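Local coordinates for uncharacterized protein (Bacteroides ovatus CL02T12C04, PDB 6PTM) that probably releases sugars from the ends of carrageenan chains, as an exo-acting glycoside hydrolase of family GH42, at residues P249-T254 / A304-S309; C298-W303 / P347-A352. All blocks are in the same frame, centred on the assembly; numbering follows the deposited sequence.

Contact 1 of 2, residues P249-T254 / A304-S309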
loop_
_atom_site.group_PDB
_atom_site.type_symbol
_atom_site.label_atom_id
_atom_site.label_comp_id
_atom_site.label_asym_id
_atom_site.label_seq_id
_atom_site.Cartn_x
_atom_site.Cartn_y
_atom_site.Cartn_z
ATOM N N PRO A 249 -6.058 15.207 20.307
ATOM C CA PRO A 249 -5.687 13.881 19.848
ATOM C C PRO A 249 -5.721 13.819 18.314
ATOM O O PRO A 249 -6.298 14.712 17.673
ATOM C CB PRO A 249 -6.782 13.008 20.459
ATOM C CG PRO A 249 -7.983 13.900 20.382
ATOM C CD PRO A 249 -7.429 15.223 20.863
ATOM N N GLY A 250 -5.078 12.787 17.776
ATOM C CA GLY A 250 -5.210 12.355 16.373
ATOM C C GLY A 250 -6.149 11.186 16.357
ATOM O O GLY A 250 -5.698 10.074 16.480
ATOM N N ILE A 251 -7.439 11.456 16.343
ATOM C CA ILE A 251 -8.502 10.429 16.522
ATOM C C ILE A 251 -8.398 9.399 15.396
ATOM O O ILE A 251 -8.162 9.789 14.246
ATOM C CB ILE A 251 -9.880 11.142 16.567
ATOM C CG1 ILE A 251 -9.994 11.992 17.840
ATOM C CG2 ILE A 251 -11.039 10.143 16.453
ATOM C CD1 ILE A 251 -11.255 12.841 17.923
ATOM N N LYS A 252 -8.580 8.090 15.703
ATOM C CA LYS A 252 -8.772 7.530 17.048
ATOM C C LYS A 252 -7.481 6.846 17.552
ATOM O O LYS A 252 -7.450 6.386 18.700
ATOM C CB LYS A 252 -9.921 6.504 17.062
ATOM C CG LYS A 252 -9.692 5.288 16.171
ATOM C CD LYS A 252 -10.951 4.502 15.858
ATOM C CE LYS A 252 -11.110 3.282 16.730
ATOM N NZ LYS A 252 -12.103 2.369 16.116
ATOM N N TYR A 253 -6.432 6.778 16.742
ATOM C CA TYR A 253 -5.273 5.898 17.034
ATOM C C TYR A 253 -4.193 6.618 17.848
ATOM O O TYR A 253 -3.381 5.873 18.423
ATOM C CB TYR A 253 -4.787 5.240 15.748
ATOM C CG TYR A 253 -5.803 4.244 15.258
ATOM C CD1 TYR A 253 -6.154 3.161 16.043
ATOM C CD2 TYR A 253 -6.459 4.418 14.051
ATOM C CE1 TYR A 253 -7.123 2.254 15.641
ATOM C CE2 TYR A 253 -7.409 3.517 13.617
ATOM C CZ TYR A 253 -7.736 2.435 14.416
ATOM O OH TYR A 253 -8.664 1.550 14.000
ATOM N N THR A 254 -4.210 7.952 17.980
ATOM C CA THR A 254 -3.283 8.672 18.920
ATOM C C THR A 254 -4.121 9.506 19.905
ATOM O O THR A 254 -4.435 10.679 19.607
ATOM C CB THR A 254 -2.227 9.520 18.188
ATOM O OG1 THR A 254 -1.555 8.761 17.186
ATOM C CG2 THR A 254 -1.194 10.084 19.142
ATOM N N ALA A 304 -13.352 11.961 12.421
ATOM C CA ALA A 304 -12.122 11.844 13.235
ATOM C C ALA A 304 -11.446 13.212 13.380
ATOM O O ALA A 304 -10.255 13.220 13.556
ATOM C CB ALA A 304 -11.169 10.829 12.623
ATOM N N SER A 305 -12.189 14.314 13.292
ATOM C CA SER A 305 -11.648 15.681 13.476
ATOM C C SER A 305 -11.668 16.056 14.962
ATOM O O SER A 305 -12.524 15.591 15.727
ATOM C CB SER A 305 -12.375 16.676 12.604
ATOM O OG SER A 305 -13.774 16.599 12.874
ATOM N N ALA A 306 -10.687 16.856 15.363
ATOM C CA ALA A 306 -10.612 17.499 16.683
ATOM C C ALA A 306 -9.794 18.780 16.537
ATOM O O ALA A 306 -8.951 18.904 15.638
ATOM C CB ALA A 306 -9.990 16.559 17.675
ATOM N N PRO A 307 -10.010 19.754 17.432
ATOM C CA PRO A 307 -9.155 20.933 17.484
ATOM C C PRO A 307 -7.782 20.529 18.014
ATOM O O PRO A 307 -7.711 19.620 18.859
ATOM C CB PRO A 307 -9.848 21.864 18.492
ATOM C CG PRO A 307 -11.225 21.219 18.745
ATOM C CD PRO A 307 -11.032 19.747 18.495
ATOM N N ILE A 308 -6.739 21.243 17.596
ATOM C CA ILE A 308 -5.357 20.990 18.096
ATOM C C ILE A 308 -5.265 21.547 19.509
ATOM O O ILE A 308 -6.087 22.363 19.857
ATOM C CB ILE A 308 -4.279 21.532 17.147
ATOM C CG1 ILE A 308 -4.188 23.058 17.160
ATOM C CG2 ILE A 308 -4.509 20.976 15.748
ATOM C CD1 ILE A 308 -3.038 23.610 16.320
ATOM N N SER A 309 -4.299 21.071 20.281
ATOM C CA SER A 309 -4.123 21.450 21.705
ATOM C C SER A 309 -3.550 22.866 21.779
ATOM O O SER A 309 -3.150 23.399 20.724
ATOM C CB SER A 309 -3.245 20.494 22.404
ATOM O OG SER A 309 -1.884 20.785 22.121
HETATM O O HOH W 1 -7.853 14.293 15.344
HETATM O O HOH W 2 -7.995 12.306 12.774
#
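Two water molecules share Ala304 O and tie it to the backbone around Ile251. The closer one stands 2.6 Å from Ala304 O and spans to Ile251 O, at 2.9 Å. The second, at 3.2 Å from Ala304 O, hydrogen-bonds Pro249 O at 2.8 Å and accepts from Ile251 N at 3.0 Å. No direct hydrogen bond crosses between 249-254 and 304-309; their polar link runs through water.

The apolar half of the contact is carried by Ile251, whose CB points toward 304-309 and whose two branches part along the facing chain. CG2 lies anti to the backbone N and rests against Ala304, with Ile251 CG2 3.9 Å from Ala304 CB. CG1 takes the place beside the backbone N (chi1 -68°) and extends through chi2 174°, which delivers CD1 to the next two residues: Ile251 CD1 is 3.7 Å from Ser305 O and 3.9 Å from Ala306 CB. Pro249 adds a looser edge, its CG facing Ala306 CB.

Within 249-254, Gly250 and Thr254 exchange N-H and C=O bonds in both directions, closing a short loop that has a cis peptide between Ile251 and Lys252 and a classic beta bulge, with Tyr253 and Thr254 both opposite Gly250. From the same loop Tyr253 packs on Asn292, the last residue of strand 288-292, and on Glu293 just after it.

With 209 Å² buried over both sides, the chemistry implies a modest, hydrated surface junction between two barrel loops: the polar link is made by main-chain atoms through water, and the rest mainly by methyl packing of Ile251 with Ala304 and Ala306.

Contact 2 of 2, residues C298-W303 / P347-A352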
loop_
_atom_site.group_PDB
_atom_site.type_symbol
_atom_site.label_atom_id
_atom_site.label_comp_id
_atom_site.label_asym_id
_atom_site.label_seq_id
_atom_site.Cartn_x
_atom_site.Cartn_y
_atom_site.Cartn_z
ATOM N N CYS A 298 -8.735 18.006 11.201
ATOM C CA CYS A 298 -8.896 19.292 11.909
ATOM C C CYS A 298 -9.896 20.183 11.149
ATOM O O CYS A 298 -9.787 21.402 11.263
ATOM C CB CYS A 298 -7.520 19.928 12.075
ATOM S SG CYS A 298 -6.716 20.376 10.514
ATOM N N ILE A 299 -10.814 19.606 10.377
ATOM C CA ILE A 299 -11.949 20.354 9.760
ATOM C C ILE A 299 -13.211 20.054 10.582
ATOM O O ILE A 299 -13.598 18.875 10.785
ATOM C CB ILE A 299 -12.103 20.056 8.264
ATOM C CG1 ILE A 299 -10.855 20.529 7.513
ATOM C CG2 ILE A 299 -13.381 20.692 7.716
ATOM C CD1 ILE A 299 -10.806 20.138 6.057
ATOM N N GLU A 300 -13.822 21.088 11.138
ATOM C CA GLU A 300 -14.921 20.833 12.090
ATOM C C GLU A 300 -16.047 20.058 11.378
ATOM O O GLU A 300 -16.281 20.334 10.204
ATOM C CB GLU A 300 -15.424 22.144 12.653
ATOM C CG GLU A 300 -16.356 21.909 13.819
ATOM C CD GLU A 300 -16.520 23.155 14.650
ATOM O OE1 GLU A 300 -16.977 22.995 15.798
ATOM O OE2 GLU A 300 -16.170 24.274 14.132
ATOM N N LYS A 301 -16.720 19.146 12.097
ATOM C CA LYS A 301 -17.909 18.386 11.595
ATOM C C LYS A 301 -17.484 17.299 10.603
ATOM O O LYS A 301 -18.345 16.857 9.841
ATOM C CB LYS A 301 -18.882 19.267 10.790
ATOM C CG LYS A 301 -19.329 20.578 11.430
ATOM C CD LYS A 301 -19.951 20.394 12.790
ATOM C CE LYS A 301 -20.341 21.720 13.399
ATOM N NZ LYS A 301 -20.951 21.523 14.734
ATOM N N THR A 302 -16.194 16.958 10.506
ATOM C CA THR A 302 -15.742 15.874 9.613
ATOM C C THR A 302 -15.277 14.721 10.497
ATOM O O THR A 302 -14.912 14.951 11.676
ATOM C CB THR A 302 -14.663 16.333 8.621
ATOM O OG1 THR A 302 -13.497 16.608 9.404
ATOM C CG2 THR A 302 -15.109 17.510 7.775
ATOM N N TRP A 303 -15.242 13.539 9.896
ATOM C CA TRP A 303 -14.860 12.265 10.547
ATOM C C TRP A 303 -13.465 12.397 11.167
ATOM O O TRP A 303 -12.534 12.883 10.462
ATOM C CB TRP A 303 -14.922 11.154 9.507
ATOM C CG TRP A 303 -14.195 9.925 9.933
ATOM C CD1 TRP A 303 -14.612 8.997 10.853
ATOM C CD2 TRP A 303 -12.899 9.503 9.469
ATOM N NE1 TRP A 303 -13.657 8.023 10.990
ATOM C CE2 TRP A 303 -12.592 8.308 10.165
ATOM C CE3 TRP A 303 -11.968 10.009 8.547
ATOM C CZ2 TRP A 303 -11.394 7.623 9.937
ATOM C CZ3 TRP A 303 -10.779 9.338 8.335
ATOM C CH2 TRP A 303 -10.503 8.156 9.025
ATOM N N PRO A 347 -8.482 30.265 15.302
ATOM C CA PRO A 347 -9.161 29.056 15.716
ATOM C C PRO A 347 -8.217 27.844 15.714
ATOM O O PRO A 347 -7.275 27.776 14.904
ATOM C CB PRO A 347 -10.313 28.860 14.711
ATOM C CG PRO A 347 -10.172 29.965 13.657
ATOM C CD PRO A 347 -9.085 30.909 14.124
ATOM N N ARG A 348 -8.452 26.957 16.666
ATOM C CA ARG A 348 -7.709 25.677 16.851
ATOM C C ARG A 348 -8.263 24.563 15.939
ATOM O O ARG A 348 -7.762 23.455 15.996
ATOM C CB ARG A 348 -7.807 25.228 18.307
ATOM C CG ARG A 348 -6.737 25.839 19.205
ATOM C CD ARG A 348 -6.645 27.349 19.127
ATOM N NE ARG A 348 -5.929 27.886 20.276
ATOM C CZ ARG A 348 -5.586 29.158 20.425
ATOM N NH1 ARG A 348 -5.842 30.042 19.481
ATOM N NH2 ARG A 348 -4.957 29.536 21.527
ATOM N N ILE A 349 -9.287 24.844 15.150
ATOM C CA ILE A 349 -9.880 23.915 14.155
ATOM C C ILE A 349 -10.295 24.771 12.960
ATOM O O ILE A 349 -10.647 25.936 13.193
ATOM C CB ILE A 349 -11.051 23.147 14.801
ATOM C CG1 ILE A 349 -11.449 21.940 13.948
ATOM C CG2 ILE A 349 -12.243 24.079 15.064
ATOM C CD1 ILE A 349 -12.195 20.885 14.713
ATOM N N MET A 350 -10.205 24.228 11.742
ATOM C CA MET A 350 -10.507 24.944 10.512
ATOM C C MET A 350 -11.965 24.654 10.110
ATOM O O MET A 350 -12.560 23.614 10.530
ATOM C CB MET A 350 -9.567 24.525 9.383
ATOM C CG MET A 350 -8.126 24.952 9.596
ATOM S SD MET A 350 -7.937 26.724 9.512
ATOM C CE MET A 350 -7.938 27.077 11.262
ATOM N N GLN A 351 -12.496 25.539 9.283
ATOM C CA GLN A 351 -13.799 25.361 8.589
ATOM C C GLN A 351 -13.506 25.019 7.127
ATOM O O GLN A 351 -12.577 25.617 6.542
ATOM C CB GLN A 351 -14.657 26.628 8.769
ATOM C CG GLN A 351 -14.913 27.020 10.230
ATOM C CD GLN A 351 -15.664 25.977 11.022
ATOM O OE1 GLN A 351 -16.604 25.358 10.519
ATOM N NE2 GLN A 351 -15.273 25.770 12.278
ATOM N N ALA A 352 -14.284 24.121 6.538
ATOM C CA ALA A 352 -14.166 23.765 5.111
ATOM C C ALA A 352 -14.268 25.017 4.243
ATOM O O ALA A 352 -13.535 25.103 3.291
ATOM C CB ALA A 352 -15.220 22.750 4.739
HETATM O O HOH W 3 -16.187 22.889 8.211
#
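Ile299 and Met350 form a single parallel beta bridge, an isolated strand-like pairing between two loops that both belong to the long link from strand 288-292 to strand 391-394 of the (beta/alpha)8 barrel. The backbone evidence is a pair of bonds from one residue: Met350 N donates to Cys298 O at 2.9 Å, and Met350 O accepts from Glu300 N at 2.9 Å with an N-H...O angle of 165°. Met350 thus straddles Ile299, whose CA lies 3.4 Å from Met350 O in a CA-H...O contact. Ile299 also opens a type II turn that ends at Thr302, with Ile299 O receiving both Thr302 OG1 and Thr302 N.

Among polar side chains, Glu300 and Gln351 run side by side in the same direction. Gln351 NE2 donates to Glu300 OE2 at 2.5 Å, a length short enough to be read with caution; OE2 lies almost in the amide plane of Gln351, and NE2 approaches it close to the C-O direction, although the carboxylate and amide planes are turned 56° apart. Next to this pair a water accepts from Ala352 N at 2.8 Å and donates to Glu300 O, extending the junction past the bridge.

The apolar contacts flank the pairing. Ile299 CG2 sits 4.1 Å from Ala352 CB, while the Met350 side chain turns away to pack on Phe363 and Met364 of helix 358-385. Ile349 brings CG1 anti to its backbone N (chi1 -165°), which lays this branch along the bridged backbone: Ile349 CG1 is 3.2 Å from Cys298 O, and Ile349 CD1 ends 3.8 Å from Glu300 CA.

Along the chain the segments alternate: 249-254, 298-303, 304-309, 347-352. The two contacts interleave, 298-303 running directly into 304-309; their centres are about 11 Å apart, on the same side of the chain's centre. A probable hydrogen bond from Ile308 N to Arg348 O (2.9 Å) joins them, with Pro307 packed on Ile349. Three of the segments lie between strands 288-292 and 391-394, neighbours in the barrel; 249-254 comes from the preceding link, after strand 225-230. Ser309 is the N-cap of helix 310-324, while Ile308, Cys298, Ile299 and Met350 pack on helix 358-385. The loop after strand 288-292 thus touches a different loop at each of its two halves.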